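Local coordinates for protein glutathione S-transferase (Bombyx mori, PDB 5ZFG) that probably acts as a glutathione transferase and metabolises the organophosphate insecticide diazinon, at residues B[3-17]-B[45-59]. Numbering follows the deposited sequence. Where two conformers were deposited one is given.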
ATOM      1  N   LEU B   3      -0.878  22.628   9.728  1.00 20.33           N
ATOM      2  CA  LEU B   3      -1.017  21.382   8.982  1.00 20.68           C
ATOM      3  C   LEU B   3      -2.397  21.318   8.337  1.00 16.92           C
ATOM      4  O   LEU B   3      -3.412  21.504   9.011  1.00 17.47           O
ATOM      5  CB  LEU B   3      -0.815  20.207   9.930  1.00 23.20           C
ATOM      6  CG  LEU B   3      -0.829  18.757   9.451  1.00 19.12           C
ATOM      7  CD1 LEU B   3       0.242  18.568   8.405  1.00 18.50           C
ATOM      8  CD2 LEU B   3      -0.563  17.843  10.610  1.00 20.58           C
ATOM      9  N   LYS B   4      -2.443  21.040   7.035  1.00 13.07           N
ATOM     10  CA  LYS B   4      -3.679  21.135   6.266  1.00 13.34           C
ATOM     11  C   LYS B   4      -4.003  19.789   5.632  1.00  9.22           C
ATOM     12  O   LYS B   4      -3.139  19.185   4.987  1.00 10.85           O
ATOM     13  CB  LYS B   4      -3.556  22.203   5.184  1.00 13.76           C
ATOM     14  CG  LYS B   4      -3.331  23.628   5.743  1.00 18.78           C
ATOM     15  CD  LYS B   4      -3.357  24.658   4.626  1.00 26.55           C
ATOM     16  CE  LYS B   4      -2.759  25.979   5.074  1.00 35.52           C
ATOM     17  NZ  LYS B   4      -3.030  27.032   4.056  1.00 39.72           N
ATOM     18  N   LEU B   5      -5.243  19.336   5.803  1.00  7.09           N
ATOM     19  CA  LEU B   5      -5.710  18.091   5.189  1.00  7.13           C
ATOM     20  C   LEU B   5      -6.833  18.381   4.205  1.00  8.77           C
ATOM     21  O   LEU B   5      -7.898  18.873   4.597  1.00  7.98           O
ATOM     22  CB  LEU B   5      -6.200  17.100   6.242  1.00  7.35           C
ATOM     23  CG  LEU B   5      -6.683  15.771   5.674  1.00  7.52           C
ATOM     24  CD1 LEU B   5      -5.491  14.957   5.163  1.00 10.27           C
ATOM     25  CD2 LEU B   5      -7.453  14.985   6.735  1.00 10.60           C
ATOM     26  N   TYR B   6      -6.611  18.025   2.946  1.00  4.34           N
ATOM     27  CA  TYR B   6      -7.641  18.083   1.915  1.00  7.48           C
ATOM     28  C   TYR B   6      -8.351  16.735   1.860  1.00  7.44           C
ATOM     29  O   TYR B   6      -7.727  15.716   1.550  1.00  7.73           O
ATOM     30  CB  TYR B   6      -7.019  18.450   0.568  1.00  7.28           C
ATOM     31  CG  TYR B   6      -6.413  19.841   0.596  1.00 10.21           C
ATOM     32  CD1 TYR B   6      -7.117  20.929   0.099  1.00 13.26           C
ATOM     33  CD2 TYR B   6      -5.160  20.073   1.163  1.00  9.72           C
ATOM     34  CE1 TYR B   6      -6.582  22.205   0.138  1.00 14.34           C
ATOM     35  CE2 TYR B   6      -4.611  21.356   1.208  1.00 13.49           C
ATOM     36  CZ  TYR B   6      -5.330  22.415   0.689  1.00 13.81           C
ATOM     37  OH  TYR B   6      -4.806  23.700   0.733  1.00 15.18           O
ATOM     38  N   ALA B   7      -9.644  16.725   2.186  1.00  4.96           N
ATOM     39  CA  ALA B   7     -10.376  15.489   2.447  1.00  8.38           C
ATOM     40  C   ALA B   7     -11.782  15.597   1.869  1.00  9.35           C
ATOM     41  O   ALA B   7     -12.230  16.684   1.498  1.00 10.31           O
ATOM     42  CB  ALA B   7     -10.446  15.204   3.957  1.00 13.84           C
ATOM     43  N   VAL B   8     -12.495  14.461   1.811  1.00  8.46           N
ATOM     44  CA  VAL B   8     -13.897  14.434   1.413  0.63  8.34           C
ATOM     45  C   VAL B   8     -14.705  13.753   2.515  1.00 12.53           C
ATOM     46  O   VAL B   8     -14.248  12.781   3.129  1.00  9.23           O
ATOM     47  CB  VAL B   8     -14.083  13.748   0.035  0.63 11.10           C
ATOM     48  CG1 VAL B   8     -13.862  12.229   0.101  0.63  8.23           C
ATOM     49  CG2 VAL B   8     -15.447  14.082  -0.548  0.63 11.03           C
ATOM     50  N   SER B   9     -15.913  14.270   2.751  1.00 11.68           N
ATOM     51  CA  SER B   9     -16.712  13.929   3.926  1.00 10.68           C
ATOM     52  C   SER B   9     -17.187  12.485   3.964  1.00  9.56           C
ATOM     53  O   SER B   9     -17.519  11.992   5.050  1.00 10.87           O
ATOM     54  CB  SER B   9     -17.931  14.851   3.988  1.00 13.54           C
ATOM     55  OG  SER B   9     -18.762  14.620   2.858  1.00 13.99           O
ATOM     56  N   ASP B  10     -17.243  11.796   2.827  1.00  8.74           N
ATOM     57  CA  ASP B  10     -17.762  10.438   2.786  1.00 13.93           C
ATOM     58  C   ASP B  10     -16.715   9.422   2.331  1.00 11.48           C
ATOM     59  O   ASP B  10     -17.072   8.305   1.943  1.00 16.15           O
ATOM     60  CB  ASP B  10     -18.999  10.378   1.885  1.00 13.48           C
ATOM     61  CG  ASP B  10     -18.720  10.828   0.453  1.00 23.74           C
ATOM     62  OD1 ASP B  10     -17.580  11.255   0.137  1.00 20.59           O
ATOM     63  OD2 ASP B  10     -19.659  10.752  -0.366  1.00 25.85           O
ATOM     64  N   GLY B  11     -15.434   9.776   2.376  1.00 11.91           N
ATOM     65  CA  GLY B  11     -14.398   8.922   1.831  1.00  7.94           C
ATOM     66  C   GLY B  11     -13.570   8.236   2.895  1.00  6.93           C
ATOM     67  O   GLY B  11     -12.884   8.884   3.685  1.00  7.67           O
ATOM     68  N   PRO B  12     -13.605   6.905   2.928  1.00  8.27           N
ATOM     69  CA  PRO B  12     -12.919   6.158   3.998  1.00  6.22           C
ATOM     70  C   PRO B  12     -11.446   6.520   4.154  1.00  8.82           C
ATOM     71  O   PRO B  12     -10.968   6.611   5.297  1.00  9.76           O
ATOM     72  CB  PRO B  12     -13.115   4.694   3.574  1.00 10.05           C
ATOM     73  CG  PRO B  12     -14.486   4.734   2.918  1.00  9.95           C
ATOM     74  CD  PRO B  12     -14.519   6.041   2.156  1.00 12.10           C
ATOM     75  N   PRO B  13     -10.681   6.755   3.069  1.00  8.11           N
ATOM     76  CA  PRO B  13      -9.265   7.132   3.280  1.00  8.87           C
ATOM     77  C   PRO B  13      -9.107   8.465   4.002  1.00  7.51           C
ATOM     78  O   PRO B  13      -8.209   8.627   4.851  1.00  6.10           O
ATOM     79  CB  PRO B  13      -8.698   7.184   1.850  1.00  8.70           C
ATOM     80  CG  PRO B  13      -9.599   6.323   1.050  1.00  8.89           C
ATOM     81  CD  PRO B  13     -10.969   6.600   1.625  1.00  8.09           C
ATOM     82  N   SER B  14      -9.980   9.419   3.681  1.00  4.45           N
ATOM     83  CA  SER B  14      -9.999  10.699   4.389  1.00  6.43           C
ATOM     84  C   SER B  14     -10.352  10.504   5.863  1.00  6.44           C
ATOM     85  O   SER B  14      -9.718  11.105   6.746  1.00  6.14           O
ATOM     86  CB  SER B  14     -11.010  11.649   3.731  1.00  7.63           C
ATOM     87  OG  SER B  14     -10.615  12.130   2.446  1.00  9.71           O
ATOM     88  N   LEU B  15     -11.393   9.699   6.145  1.00  4.78           N
ATOM     89  CA  LEU B  15     -11.816   9.482   7.525  1.00  6.03           C
ATOM     90  C   LEU B  15     -10.693   8.883   8.346  1.00  7.67           C
ATOM     91  O   LEU B  15     -10.491   9.261   9.503  1.00  6.74           O
ATOM     92  CB  LEU B  15     -13.043   8.572   7.590  1.00  5.51           C
ATOM     93  CG  LEU B  15     -14.228   8.963   6.685  1.00  7.28           C
ATOM     94  CD1 LEU B  15     -15.218   7.807   6.585  1.00  9.67           C
ATOM     95  CD2 LEU B  15     -14.927  10.195   7.228  1.00  7.96           C
ATOM     96  N   SER B  16      -9.940   7.953   7.752  1.00  4.10           N
ATOM     97  CA  SER B  16      -8.881   7.280   8.499  1.00  4.62           C
ATOM     98  C   SER B  16      -7.800   8.266   8.919  1.00  6.64           C
ATOM     99  O   SER B  16      -7.286   8.195  10.043  1.00  6.64           O
ATOM    100  CB  SER B  16      -8.276   6.158   7.649  1.00  4.20           C
ATOM    101  OG  SER B  16      -9.242   5.185   7.327  1.00  5.60           O
ATOM    102  N   VAL B  17      -7.428   9.178   8.019  1.00  4.48           N
ATOM    103  CA  VAL B  17      -6.402  10.156   8.356  1.00  4.92           C
ATOM    104  C   VAL B  17      -6.919  11.096   9.443  1.00  6.92           C
ATOM    105  O   VAL B  17      -6.196  11.428  10.388  1.00  5.30           O
ATOM    106  CB  VAL B  17      -5.934  10.929   7.110  1.00  5.35           C
ATOM    107  CG1 VAL B  17      -4.982  12.070   7.503  1.00  5.65           C
ATOM    108  CG2 VAL B  17      -5.212   9.995   6.102  1.00  5.56           C
ATOM    109  N   TYR B  45      -4.976  21.745  -7.461  1.00 13.75           N
ATOM    110  CA  TYR B  45      -4.974  20.544  -6.628  1.00 12.80           C
ATOM    111  C   TYR B  45      -3.863  19.595  -7.050  1.00 15.24           C
ATOM    112  O   TYR B  45      -3.203  18.985  -6.198  1.00 14.01           O
ATOM    113  CB  TYR B  45      -6.328  19.839  -6.687  1.00 12.20           C
ATOM    114  CG  TYR B  45      -6.475  18.739  -5.646  1.00  9.42           C
ATOM    115  CD1 TYR B  45      -6.991  19.009  -4.386  1.00 12.62           C
ATOM    116  CD2 TYR B  45      -6.096  17.428  -5.932  1.00 12.04           C
ATOM    117  CE1 TYR B  45      -7.122  18.006  -3.429  1.00 12.94           C
ATOM    118  CE2 TYR B  45      -6.231  16.421  -4.988  1.00  9.81           C
ATOM    119  CZ  TYR B  45      -6.738  16.713  -3.738  1.00  7.74           C
ATOM    120  OH  TYR B  45      -6.883  15.709  -2.804  1.00  9.39           O
ATOM    121  N   ALA B  46      -3.630  19.469  -8.360  1.00 12.78           N
ATOM    122  CA  ALA B  46      -2.561  18.602  -8.837  1.00 15.67           C
ATOM    123  C   ALA B  46      -1.172  19.104  -8.439  1.00 14.34           C
ATOM    124  O   ALA B  46      -0.239  18.298  -8.377  1.00 14.76           O
ATOM    125  CB  ALA B  46      -2.658  18.440 -10.357  1.00 14.90           C
ATOM    126  N   LEU B  47      -1.009  20.407  -8.163  1.00 14.62           N
ATOM    127  CA  LEU B  47       0.245  20.873  -7.570  1.00 14.94           C
ATOM    128  C   LEU B  47       0.550  20.138  -6.273  1.00 19.26           C
ATOM    129  O   LEU B  47       1.721  19.907  -5.945  1.00 18.50           O
ATOM    130  CB  LEU B  47       0.183  22.373  -7.282  1.00 20.36           C
ATOM    131  CG  LEU B  47       0.501  23.365  -8.394  1.00 19.39           C
ATOM    132  CD1 LEU B  47       0.261  24.774  -7.867  1.00 21.06           C
ATOM    133  CD2 LEU B  47       1.942  23.196  -8.862  1.00 23.01           C
ATOM    134  N   MET B  48      -0.485  19.783  -5.519  1.00 13.60           N
ATOM    135  CA  MET B  48      -0.312  19.051  -4.273  1.00 15.33           C
ATOM    136  C   MET B  48      -0.285  17.546  -4.493  1.00 15.87           C
ATOM    137  O   MET B  48       0.554  16.848  -3.909  1.00 18.57           O
ATOM    138  CB  MET B  48      -1.428  19.416  -3.297  1.00 12.98           C
ATOM    139  CG  MET B  48      -1.417  20.866  -2.831  1.00 18.15           C
ATOM    140  SD  MET B  48      -2.632  21.156  -1.522  1.00 16.64           S
ATOM    141  CE  MET B  48      -4.167  20.868  -2.418  1.00 13.07           C
ATOM    142  N   ASN B  49      -1.192  17.031  -5.327  1.00 12.91           N
ATOM    143  CA  ASN B  49      -1.302  15.598  -5.581  1.00 10.55           C
ATOM    144  C   ASN B  49      -1.476  15.364  -7.076  1.00  8.24           C
ATOM    145  O   ASN B  49      -2.607  15.385  -7.587  1.00 10.86           O
ATOM    146  CB  ASN B  49      -2.461  14.968  -4.816  1.00  9.53           C
ATOM    147  CG  ASN B  49      -2.490  13.472  -5.004  1.00  9.48           C
ATOM    148  OD1 ASN B  49      -1.518  12.912  -5.507  1.00 10.79           O
ATOM    149  ND2 ASN B  49      -3.569  12.816  -4.595  1.00  8.82           N
ATOM    150  N   PRO B  50      -0.391  15.097  -7.803  1.00 12.15           N
ATOM    151  CA  PRO B  50      -0.520  14.822  -9.246  1.00 14.05           C
ATOM    152  C   PRO B  50      -1.389  13.614  -9.563  1.00  9.78           C
ATOM    153  O   PRO B  50      -1.817  13.460 -10.715  1.00 12.92           O
ATOM    154  CB  PRO B  50       0.932  14.603  -9.694  1.00 13.19           C
ATOM    155  CG  PRO B  50       1.657  14.199  -8.462  1.00 21.15           C
ATOM    156  CD  PRO B  50       0.997  14.966  -7.330  1.00 13.81           C
ATOM    157  N   GLN B  51      -1.694  12.765  -8.575  1.00 14.38           N
ATOM    158  CA  GLN B  51      -2.597  11.641  -8.783  1.00  9.26           C
ATOM    159  C   GLN B  51      -4.072  12.046  -8.787  1.00 11.13           C
ATOM    160  O   GLN B  51      -4.914  11.222  -9.161  1.00 10.55           O
ATOM    161  CB  GLN B  51      -2.345  10.564  -7.710  1.00 11.27           C
ATOM    162  CG  GLN B  51      -0.931   9.980  -7.722  1.00 11.50           C
ATOM    163  CD  GLN B  51      -0.586   9.229  -6.424  1.00 10.35           C
ATOM    164  OE1 GLN B  51       0.301   9.646  -5.683  1.00 14.05           O
ATOM    165  NE2 GLN B  51      -1.308   8.138  -6.144  1.00  9.54           N
ATOM    166  N   LYS B  52      -4.403  13.278  -8.363  1.00 11.31           N
ATOM    167  CA  LYS B  52      -5.775  13.795  -8.434  1.00 12.00           C
ATOM    168  C   LYS B  52      -6.734  12.997  -7.560  1.00  9.32           C
ATOM    169  O   LYS B  52      -7.901  12.803  -7.916  1.00 12.77           O
ATOM    170  CB  LYS B  52      -6.301  13.808  -9.872  1.00 13.86           C
ATOM    171  CG  LYS B  52      -5.376  14.407 -10.901  1.00 16.21           C
ATOM    172  CD  LYS B  52      -6.156  14.583 -12.222  1.00 28.13           C
ATOM    173  CE  LYS B  52      -5.493  15.575 -13.152  1.00 24.19           C
ATOM    174  NZ  LYS B  52      -5.382  16.933 -12.554  1.00 28.55           N
ATOM    175  N   GLU B  53      -6.257  12.517  -6.419  1.00  9.85           N
ATOM    176  CA  GLU B  53      -7.096  11.747  -5.525  1.00 10.23           C
ATOM    177  C   GLU B  53      -7.120  12.430  -4.167  1.00  8.16           C
ATOM    178  O   GLU B  53      -6.277  13.271  -3.857  1.00  9.03           O
ATOM    179  CB  GLU B  53      -6.604  10.299  -5.400  1.00 16.32           C
ATOM    180  CG  GLU B  53      -6.631   9.551  -6.739  1.00 16.85           C
ATOM    181  CD  GLU B  53      -5.790   8.279  -6.729  1.00 27.38           C
ATOM    182  OE1 GLU B  53      -4.936   8.112  -5.823  1.00 32.25           O
ATOM    183  OE2 GLU B  53      -5.981   7.444  -7.641  1.00 30.79           O
ATOM    184  N   ILE B  54      -8.094  12.026  -3.362  1.00  8.55           N
ATOM    185  CA  ILE B  54      -8.321  12.589  -2.029  1.00  7.21           C
ATOM    186  C   ILE B  54      -8.106  11.467  -1.018  1.00  6.48           C
ATOM    187  O   ILE B  54      -8.655  10.374  -1.218  1.00 10.84           O
ATOM    188  CB  ILE B  54      -9.749  13.155  -1.947  1.00  9.81           C
ATOM    189  CG1 ILE B  54     -10.069  14.005  -3.187  1.00 10.74           C
ATOM    190  CG2 ILE B  54      -9.998  13.904  -0.661  1.00  7.47           C
ATOM    191  CD1 ILE B  54     -11.550  14.232  -3.393  1.00 11.78           C
ATOM    192  N   PRO B  55      -7.411  11.685   0.119  1.00  5.98           N
ATOM    193  CA  PRO B  55      -6.893  12.962   0.618  1.00  6.37           C
ATOM    194  C   PRO B  55      -5.474  13.341   0.185  1.00  7.40           C
ATOM    195  O   PRO B  55      -4.736  12.530  -0.387  1.00  8.06           O
ATOM    196  CB  PRO B  55      -6.937  12.756   2.135  1.00  7.12           C
ATOM    197  CG  PRO B  55      -6.566  11.312   2.297  1.00  7.48           C
ATOM    198  CD  PRO B  55      -7.291  10.624   1.145  1.00  5.46           C
ATOM    199  N   VAL B  56      -5.079  14.576   0.506  1.00  5.14           N
ATOM    200  CA  VAL B  56      -3.680  14.993   0.426  1.00  6.89           C
ATOM    201  C   VAL B  56      -3.388  15.886   1.625  1.00  6.70           C
ATOM    202  O   VAL B  56      -4.247  16.657   2.059  1.00  6.79           O
ATOM    203  CB  VAL B  56      -3.351  15.687  -0.921  1.00  8.09           C
ATOM    204  CG1 VAL B  56      -4.167  16.978  -1.134  1.00  7.96           C
ATOM    205  CG2 VAL B  56      -1.850  15.951  -1.054  1.00 10.58           C
ATOM    206  N   LEU B  57      -2.197  15.726   2.196  1.00  5.99           N
ATOM    207  CA  LEU B  57      -1.737  16.505   3.343  1.00  6.04           C
ATOM    208  C   LEU B  57      -0.765  17.577   2.887  1.00  9.78           C
ATOM    209  O   LEU B  57       0.099  17.328   2.044  1.00 11.27           O
ATOM    210  CB  LEU B  57      -1.054  15.585   4.361  1.00  8.20           C
ATOM    211  CG  LEU B  57      -0.660  16.160   5.720  1.00 12.17           C
ATOM    212  CD1 LEU B  57      -1.869  16.266   6.639  1.00 12.31           C
ATOM    213  CD2 LEU B  57       0.435  15.292   6.354  1.00  7.82           C
ATOM    214  N   ASP B  58      -0.905  18.777   3.451  1.00  6.79           N
ATOM    215  CA  ASP B  58       0.067  19.851   3.272  1.00 11.49           C
ATOM    216  C   ASP B  58       0.655  20.175   4.642  1.00 11.45           C
ATOM    217  O   ASP B  58      -0.021  20.770   5.490  1.00 13.45           O
ATOM    218  CB  ASP B  58      -0.586  21.075   2.631  1.00 11.14           C
ATOM    219  CG  ASP B  58       0.345  22.290   2.585  1.00 23.28           C
ATOM    220  OD1 ASP B  58       1.533  22.182   2.967  1.00 15.57           O
ATOM    221  OD2 ASP B  58      -0.128  23.365   2.159  1.00 24.78           O
ATOM    222  N   ASP B  59       1.904  19.772   4.857  1.00 13.32           N
ATOM    223  CA  ASP B  59       2.621  20.019   6.113  1.00 15.69           C
ATOM    224  C   ASP B  59       3.682  21.070   5.809  1.00 16.61           C
ATOM    225  O   ASP B  59       4.792  20.749   5.378  1.00 17.17           O
ATOM    226  CB  ASP B  59       3.244  18.742   6.691  1.00 17.92           C
ATOM    227  CG  ASP B  59       3.698  18.921   8.139  1.00 20.72           C
ATOM    228  OD1 ASP B  59       3.529  20.045   8.682  1.00 21.00           O
ATOM    229  OD2 ASP B  59       4.214  17.956   8.743  1.00 19.15           O
TER
HETATM  230  O   HOH W   1      -2.208  24.277   0.875  1.00 22.45           O
HETATM  231  O   HOH W   2     -10.873  10.150   0.514  1.00  8.23           O
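The ring of Y6 takes the methyl group of M48 squarely on one face, CE standing 3.5 Å from the ring centroid and 6° off the normal, a CH-pi contact. M48 SD sits obliquely nearby, 3.4 Å from Y6 CE2, which makes the pair a Met-aromatic contact; the bend of the methionine at chi3 (-65°) folds CE back over the ring. At the ring edge, in plane, lies V56 O, while V56 CG1 packs beside Y6 CB. The phenol oxygen of Y6 shares a water with D58 OD2, whose other carboxylate oxygen is taken by the backbone N of G61. Replacing Y6 with an alanine would probably leave the M48 methyl without its aromatic platform and this water without one of its partners. The Y45 ring, with Y6 CB 4.0 Å from its CE1, has E53 O in plane at its edge; Y45 OH and N49 ND2 hydrogen-bond to E53 O from opposite faces of the carbonyl plane.

Between strands 3-7 and 56-59, antiparallel neighbours, two hydrogen-bonded pairs join the backbones: K4 with D58, where D58 N donates almost straight to K4 O (2.7 Å, 178°), and Y6 with V56. On the face away from Y6, L3 CD1 meets L57 CD1 at 3.6 Å, and L57 also packs against helix 67-78. P55, which follows a cis peptide bond, puts CD 3.8 Å from P13 CB; a second water joins S14 OG to I54 O. Strand, helix start and cis-proline loop together are characteristic of the thioredoxin-like N-terminal domain of glutathione transferases, in which this cis-proline typically borders the glutathione site.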